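Local coordinates for choline binding protein A (Lactobacillus salivarius str. Ren, PDB 5GT1), which binds zinc in its M23 peptidase domain, and probably acts at the cell surface as a choline-binding protein that cleaves peptidoglycan, at residues A[27-32]-A[134-139]; A[99-104]-A[144-149]. All coordinates share one frame; numbering follows the deposited sequence.

Interaction 1 (A[27-32]-A[134-139]); sequences WPFPSV and SHLHLG. With ZN (zinc ion), chain B.
Pro28 and Phe29 meet the strand through a single methyl group, CD2 of Leu136. CB of Pro28 lies 3.7 Å from Leu136 CD2, and the neighbouring ring carbon CG is only slightly farther off. The second apolar contact comes from the far end of the Phe29 ring, where CE2 stands 3.9 Å from Leu136 CD2; the methyl approaches that ring obliquely. With Leu136 CG swung anti to the backbone N (chi1 163°), CD2 is carried off the strand to Pro28 and Phe29, while CD1 turns to Tyr104. Phe62 of strand 56-63 touches both Pro28 and Phe29, so the N-terminal loop packs over two neighbouring strands, and Arg131 adds a cation-pi interaction with the Phe29 ring.

His135, Leu136 and His137 form the HxH motif of the M23 peptidases. Strand alternation sorts their roles here: the middle leucine turns to the buried apolar side and the loop, while His137 turns to the metal.

On the metal side, ND1 of His137 binds the zinc ion at 2.1 Å. His57 and Asp61 supply the other protein ligands, and three waters bring the zinc ligands to six. Water 1, 2.1 Å from the zinc, is also hydrogen-bonded to His135 NE2 at 2.9 Å. In the plane of the same imidazole, Ser134 OG is hydrogen-bonded to His135 ND1 at 3.2 Å, so a partner in the ring plane at each ring nitrogen holds the imidazole's rotation.

Among the backbone bonds, Val32 N donates to Phe29 O at 3.1 Å and closes a beta turn over residues 29-32. Leu136 is paired with Phe62, and Pro28 O is hydrogen-bonded to His73 through both its backbone and its ND1.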
loop_
_atom_site.group_PDB
_atom_site.type_symbol
_atom_site.label_atom_id
_atom_site.label_comp_id
_atom_site.label_asym_id
_atom_site.label_seq_id
_atom_site.Cartn_x
_atom_site.Cartn_y
_atom_site.Cartn_z
ATOM N N TRP A 27 6.768 8.183 2.785
ATOM C CA TRP A 27 5.656 8.128 1.826
ATOM C C TRP A 27 6.094 7.462 0.527
ATOM O O TRP A 27 7.288 7.457 0.194
ATOM C CB TRP A 27 5.137 9.540 1.557
ATOM C CG TRP A 27 4.573 10.158 2.797
ATOM C CD1 TRP A 27 5.168 11.103 3.635
ATOM C CD2 TRP A 27 3.292 9.845 3.412
ATOM N NE1 TRP A 27 4.334 11.411 4.692
ATOM C CE2 TRP A 27 3.198 10.679 4.624
ATOM C CE3 TRP A 27 2.242 8.981 3.097
ATOM C CZ2 TRP A 27 2.089 10.632 5.464
ATOM C CZ3 TRP A 27 1.132 8.942 3.958
ATOM C CH2 TRP A 27 1.060 9.756 5.107
ATOM N N PRO A 28 5.144 6.889 -0.221
ATOM C CA PRO A 28 5.537 6.200 -1.462
ATOM C C PRO A 28 5.961 7.140 -2.602
ATOM O O PRO A 28 6.687 6.716 -3.506
ATOM C CB PRO A 28 4.288 5.394 -1.838
ATOM C CG PRO A 28 3.163 6.110 -1.193
ATOM C CD PRO A 28 3.716 6.719 0.080
ATOM N N PHE A 29 5.522 8.398 -2.554
ATOM C CA PHE A 29 5.915 9.401 -3.552
ATOM C C PHE A 29 6.431 10.600 -2.754
ATOM O O PHE A 29 5.674 11.495 -2.411
ATOM C CB PHE A 29 4.739 9.748 -4.485
ATOM C CG PHE A 29 4.141 8.538 -5.160
ATOM C CD1 PHE A 29 4.724 8.003 -6.321
ATOM C CD2 PHE A 29 3.031 7.897 -4.613
ATOM C CE1 PHE A 29 4.188 6.865 -6.921
ATOM C CE2 PHE A 29 2.495 6.764 -5.213
ATOM C CZ PHE A 29 3.081 6.248 -6.365
ATOM N N PRO A 30 7.729 10.575 -2.403
ATOM C CA PRO A 30 8.212 11.459 -1.329
ATOM C C PRO A 30 8.260 12.962 -1.653
ATOM O O PRO A 30 8.361 13.783 -0.726
ATOM C CB PRO A 30 9.605 10.881 -1.013
ATOM C CG PRO A 30 9.466 9.436 -1.374
ATOM C CD PRO A 30 8.731 9.538 -2.699
ATOM N N SER A 31 8.153 13.316 -2.930
ATOM C CA SER A 31 8.069 14.722 -3.349
ATOM C C SER A 31 6.729 15.390 -3.008
ATOM O O SER A 31 6.611 16.624 -2.989
ATOM C CB SER A 31 8.225 14.812 -4.864
ATOM O OG SER A 31 6.934 14.825 -5.479
ATOM N N VAL A 32 5.706 14.561 -2.823
ATOM C CA VAL A 32 4.392 15.009 -2.441
ATOM C C VAL A 32 4.254 14.835 -0.920
ATOM O O VAL A 32 3.634 15.657 -0.233
ATOM C CB VAL A 32 3.307 14.143 -3.115
ATOM C CG1 VAL A 32 1.940 14.793 -2.948
ATOM C CG2 VAL A 32 3.659 13.859 -4.590
ATOM N N SER A 134 -3.621 4.615 -12.911
ATOM C CA SER A 134 -4.118 5.823 -12.269
ATOM C C SER A 134 -3.809 5.908 -10.769
ATOM O O SER A 134 -3.923 6.984 -10.193
ATOM C CB SER A 134 -5.622 5.954 -12.486
ATOM O OG SER A 134 -6.282 4.894 -11.826
ATOM N N HIS A 135 -3.470 4.785 -10.126
ATOM C CA HIS A 135 -3.180 4.823 -8.670
ATOM C C HIS A 135 -2.453 3.641 -8.124
ATOM O O HIS A 135 -2.464 2.539 -8.705
ATOM C CB HIS A 135 -4.459 5.019 -7.845
ATOM C CG HIS A 135 -5.367 3.818 -7.856
ATOM N ND1 HIS A 135 -6.005 3.404 -8.971
ATOM C CD2 HIS A 135 -5.722 2.931 -6.841
ATOM C CE1 HIS A 135 -6.739 2.306 -8.687
ATOM N NE2 HIS A 135 -6.567 2.018 -7.383
ATOM N N LEU A 136 -1.786 3.897 -7.002
ATOM C CA LEU A 136 -1.270 2.874 -6.130
ATOM C C LEU A 136 -2.270 2.736 -4.996
ATOM O O LEU A 136 -2.734 3.738 -4.454
ATOM C CB LEU A 136 0.084 3.317 -5.552
ATOM C CG LEU A 136 0.589 2.564 -4.307
ATOM C CD1 LEU A 136 1.081 1.173 -4.690
ATOM C CD2 LEU A 136 1.699 3.351 -3.611
ATOM N N HIS A 137 -2.601 1.497 -4.643
ATOM C CA HIS A 137 -3.289 1.202 -3.389
ATOM C C HIS A 137 -2.303 0.535 -2.454
ATOM O O HIS A 137 -1.682 -0.494 -2.795
ATOM C CB HIS A 137 -4.518 0.321 -3.665
ATOM C CG HIS A 137 -5.180 -0.261 -2.434
ATOM N ND1 HIS A 137 -6.449 0.050 -2.075
ATOM C CD2 HIS A 137 -4.725 -1.204 -1.501
ATOM C CE1 HIS A 137 -6.781 -0.643 -0.960
ATOM N NE2 HIS A 137 -5.732 -1.416 -0.613
ATOM N N LEU A 138 -2.145 1.125 -1.270
ATOM C CA LEU A 138 -1.274 0.582 -0.229
ATOM C C LEU A 138 -2.129 0.018 0.902
ATOM O O LEU A 138 -3.011 0.703 1.402
ATOM C CB LEU A 138 -0.344 1.670 0.316
ATOM C CG LEU A 138 0.553 1.286 1.504
ATOM C CD1 LEU A 138 1.593 0.219 1.143
ATOM C CD2 LEU A 138 1.238 2.539 2.048
ATOM N N GLY A 139 -1.882 -1.236 1.266
ATOM C CA GLY A 139 -2.579 -1.865 2.392
ATOM C C GLY A 139 -1.565 -2.293 3.432
ATOM O O GLY A 139 -0.458 -2.730 3.094
HETATM ZN ZN ZN B . -7.896 1.234 -2.951
HETATM O O HOH W 1 -7.598 0.684 -5.001
HETATM O O HOH W 2 -9.264 -0.588 -3.154
HETATM O O HOH W 3 -9.756 1.905 -4.510
#

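Interaction 2 (A[99-104]-A[144-149]); sequences EYTFVY and TNVMKA
Thr101 and Val103, alternate residues on one face of the strand, are the two side chains that meet residues 144-149. The first of them, Thr101, divides its work between a hydroxyl and a methyl. Thr101 OG1 lies beside Thr144, 4.2 Å from Thr144 CA, and a water joins the two segments there: water 4 donates one hydrogen to Thr101 OG1 at 2.9 Å and the other to Thr144 O at 2.7 Å. The hydroxyl has further partners, since it is also hydrogen-bonded to Glu143 O and to Arg96 NH1, so this buried oxygen is gripped from several directions. Thr101 CG2, anti to the backbone N, comes within 4.2 Å of Val146 CG2.

Phe102 points the other way, and at Val103 the chain faces the helix again. Val103 CG2, anti to the carbonyl carbon (chi1 -175° places CG1 opposite the N), lies 3.9 Å from Val146 CG2, two methyls meeting where the side chains cross. Val146 thus presents one branch to both strand residues.

Val146 is the first residue of the helix, and Asn145 is its N-cap. Asn145 OD1 accepts from Lys148 N at 3.2 Å with a fairly straight N-H...O angle of 162°, although the donor stands above the carbonyl plane. Ala149 N makes the first helical backbone bond, to Asn145 O.

Within the M23 peptidase domain, the contact therefore lays the opening turn of helix 146-151 against strand 101-108 of the antiparallel sheet that also carries the zinc ligand His137. That strand runs between strands 92-96 and 135-141, and Val146 also reaches Gln82 on strand 78-86, so the helix start spans more than one strand.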
loop_
_atom_site.group_PDB
_atom_site.type_symbol
_atom_site.label_atom_id
_atom_site.label_comp_id
_atom_site.label_asym_id
_atom_site.label_seq_id
_atom_site.Cartn_x
_atom_site.Cartn_y
_atom_site.Cartn_z
ATOM N N GLU A 99 6.725 -6.633 12.197
ATOM C CA GLU A 99 5.398 -6.405 12.739
ATOM C C GLU A 99 4.303 -6.373 11.660
ATOM O O GLU A 99 3.145 -6.708 11.926
ATOM C CB GLU A 99 5.434 -5.068 13.486
ATOM C CG GLU A 99 4.436 -4.902 14.615
ATOM C CD GLU A 99 4.661 -3.628 15.437
ATOM O OE1 GLU A 99 3.808 -3.324 16.299
ATOM O OE2 GLU A 99 5.677 -2.923 15.240
ATOM N N TYR A 100 4.667 -5.985 10.439
ATOM C CA TYR A 100 3.640 -5.643 9.438
ATOM C C TYR A 100 3.791 -6.323 8.095
ATOM O O TYR A 100 4.903 -6.611 7.645
ATOM C CB TYR A 100 3.608 -4.127 9.207
ATOM C CG TYR A 100 3.263 -3.288 10.420
ATOM C CD1 TYR A 100 1.957 -3.251 10.923
ATOM C CD2 TYR A 100 4.239 -2.496 11.041
ATOM C CE1 TYR A 100 1.643 -2.461 12.029
ATOM C CE2 TYR A 100 3.933 -1.701 12.139
ATOM C CZ TYR A 100 2.639 -1.688 12.627
ATOM O OH TYR A 100 2.336 -0.902 13.713
ATOM N N THR A 101 2.650 -6.553 7.449
ATOM C CA THR A 101 2.610 -6.922 6.045
ATOM C C THR A 101 2.123 -5.714 5.245
ATOM O O THR A 101 1.046 -5.162 5.529
ATOM C CB THR A 101 1.650 -8.100 5.822
ATOM O OG1 THR A 101 2.044 -9.208 6.653
ATOM C CG2 THR A 101 1.648 -8.522 4.354
ATOM N N PHE A 102 2.926 -5.303 4.264
ATOM C CA PHE A 102 2.603 -4.194 3.366
ATOM C C PHE A 102 2.220 -4.758 2.006
ATOM O O PHE A 102 2.942 -5.593 1.458
ATOM C CB PHE A 102 3.832 -3.281 3.217
ATOM C CG PHE A 102 4.353 -2.734 4.528
ATOM C CD1 PHE A 102 3.954 -1.480 4.982
ATOM C CD2 PHE A 102 5.278 -3.466 5.297
ATOM C CE1 PHE A 102 4.437 -0.978 6.192
ATOM C CE2 PHE A 102 5.758 -2.977 6.494
ATOM C CZ PHE A 102 5.344 -1.734 6.946
ATOM N N VAL A 103 1.094 -4.315 1.463
ATOM C CA VAL A 103 0.682 -4.725 0.116
ATOM C C VAL A 103 0.691 -3.511 -0.819
ATOM O O VAL A 103 -0.005 -2.526 -0.566
ATOM C CB VAL A 103 -0.712 -5.393 0.133
ATOM C CG1 VAL A 103 -1.079 -5.921 -1.258
ATOM C CG2 VAL A 103 -0.733 -6.513 1.170
ATOM N N TYR A 104 1.497 -3.567 -1.877
ATOM C CA TYR A 104 1.498 -2.517 -2.895
ATOM C C TYR A 104 0.772 -3.086 -4.102
ATOM O O TYR A 104 1.245 -4.041 -4.723
ATOM C CB TYR A 104 2.933 -2.124 -3.305
ATOM C CG TYR A 104 3.800 -1.647 -2.165
ATOM C CD1 TYR A 104 4.031 -0.278 -1.962
ATOM C CD2 TYR A 104 4.393 -2.557 -1.281
ATOM C CE1 TYR A 104 4.829 0.168 -0.903
ATOM C CE2 TYR A 104 5.179 -2.117 -0.221
ATOM C CZ TYR A 104 5.382 -0.751 -0.040
ATOM O OH TYR A 104 6.176 -0.317 1.009
ATOM N N THR A 144 -0.236 -12.209 9.012
ATOM C CA THR A 144 0.934 -12.794 8.426
ATOM C C THR A 144 0.538 -13.577 7.153
ATOM O O THR A 144 1.303 -13.661 6.196
ATOM C CB THR A 144 1.637 -13.627 9.527
ATOM O OG1 THR A 144 3.002 -13.219 9.654
ATOM C CG2 THR A 144 1.521 -15.103 9.303
ATOM N N ASN A 145 -0.686 -14.101 7.140
ATOM C CA ASN A 145 -1.253 -14.797 5.986
ATOM C C ASN A 145 -1.953 -13.757 5.123
ATOM O O ASN A 145 -3.061 -13.333 5.445
ATOM C CB ASN A 145 -2.254 -15.857 6.473
ATOM C CG ASN A 145 -2.879 -16.665 5.345
ATOM O OD1 ASN A 145 -2.820 -16.301 4.171
ATOM N ND2 ASN A 145 -3.490 -17.789 5.710
ATOM N N VAL A 146 -1.308 -13.352 4.029
ATOM C CA VAL A 146 -1.828 -12.249 3.210
ATOM C C VAL A 146 -3.168 -12.608 2.541
ATOM O O VAL A 146 -4.067 -11.775 2.447
ATOM C CB VAL A 146 -0.779 -11.718 2.185
ATOM C CG1 VAL A 146 -0.679 -12.608 0.953
ATOM C CG2 VAL A 146 -1.134 -10.305 1.751
ATOM N N MET A 147 -3.305 -13.860 2.111
ATOM C CA MET A 147 -4.543 -14.299 1.468
ATOM C C MET A 147 -5.729 -14.209 2.420
ATOM O O MET A 147 -6.829 -13.825 2.014
ATOM C CB MET A 147 -4.393 -15.709 0.894
ATOM C CG MET A 147 -3.507 -15.756 -0.336
ATOM S SD MET A 147 -4.087 -14.697 -1.684
ATOM C CE MET A 147 -2.599 -14.743 -2.684
ATOM N N LYS A 148 -5.501 -14.558 3.683
ATOM C CA LYS A 148 -6.537 -14.421 4.702
ATOM C C LYS A 148 -6.912 -12.934 4.890
ATOM O O LYS A 148 -8.101 -12.573 4.900
ATOM C CB LYS A 148 -6.093 -15.079 6.014
ATOM C CG LYS A 148 -7.207 -15.198 7.046
ATOM N N ALA A 149 -5.906 -12.064 4.976
ATOM C CA ALA A 149 -6.171 -10.629 5.039
ATOM C C ALA A 149 -6.970 -10.186 3.808
ATOM O O ALA A 149 -7.964 -9.462 3.921
ATOM C CB ALA A 149 -4.869 -9.843 5.183
HETATM O O HOH W 4 3.077 -11.659 5.560
#

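The centres of interactions 1 and 2 lie about 18 Å apart, on opposite sides of the chain's centre, yet both reach one antiparallel sheet in which strands 101-108 and 135-141 are neighbours. The two strands join directly: Gly139 O and Val103 N are 2.8 Å apart, a probable hydrogen bond, and Leu138 CD1 packs 3.8 Å from Tyr104 CE1. Along the chain the order is 27-32, 99-104, 134-139, 144-149, so the two contacts alternate, and strand 135-141 is followed, after a short connection, by helix 146-151. The strand carrying zinc ligand His137 thus has the N-terminal loop packed near its start and leads at its end to the helix of interaction 2.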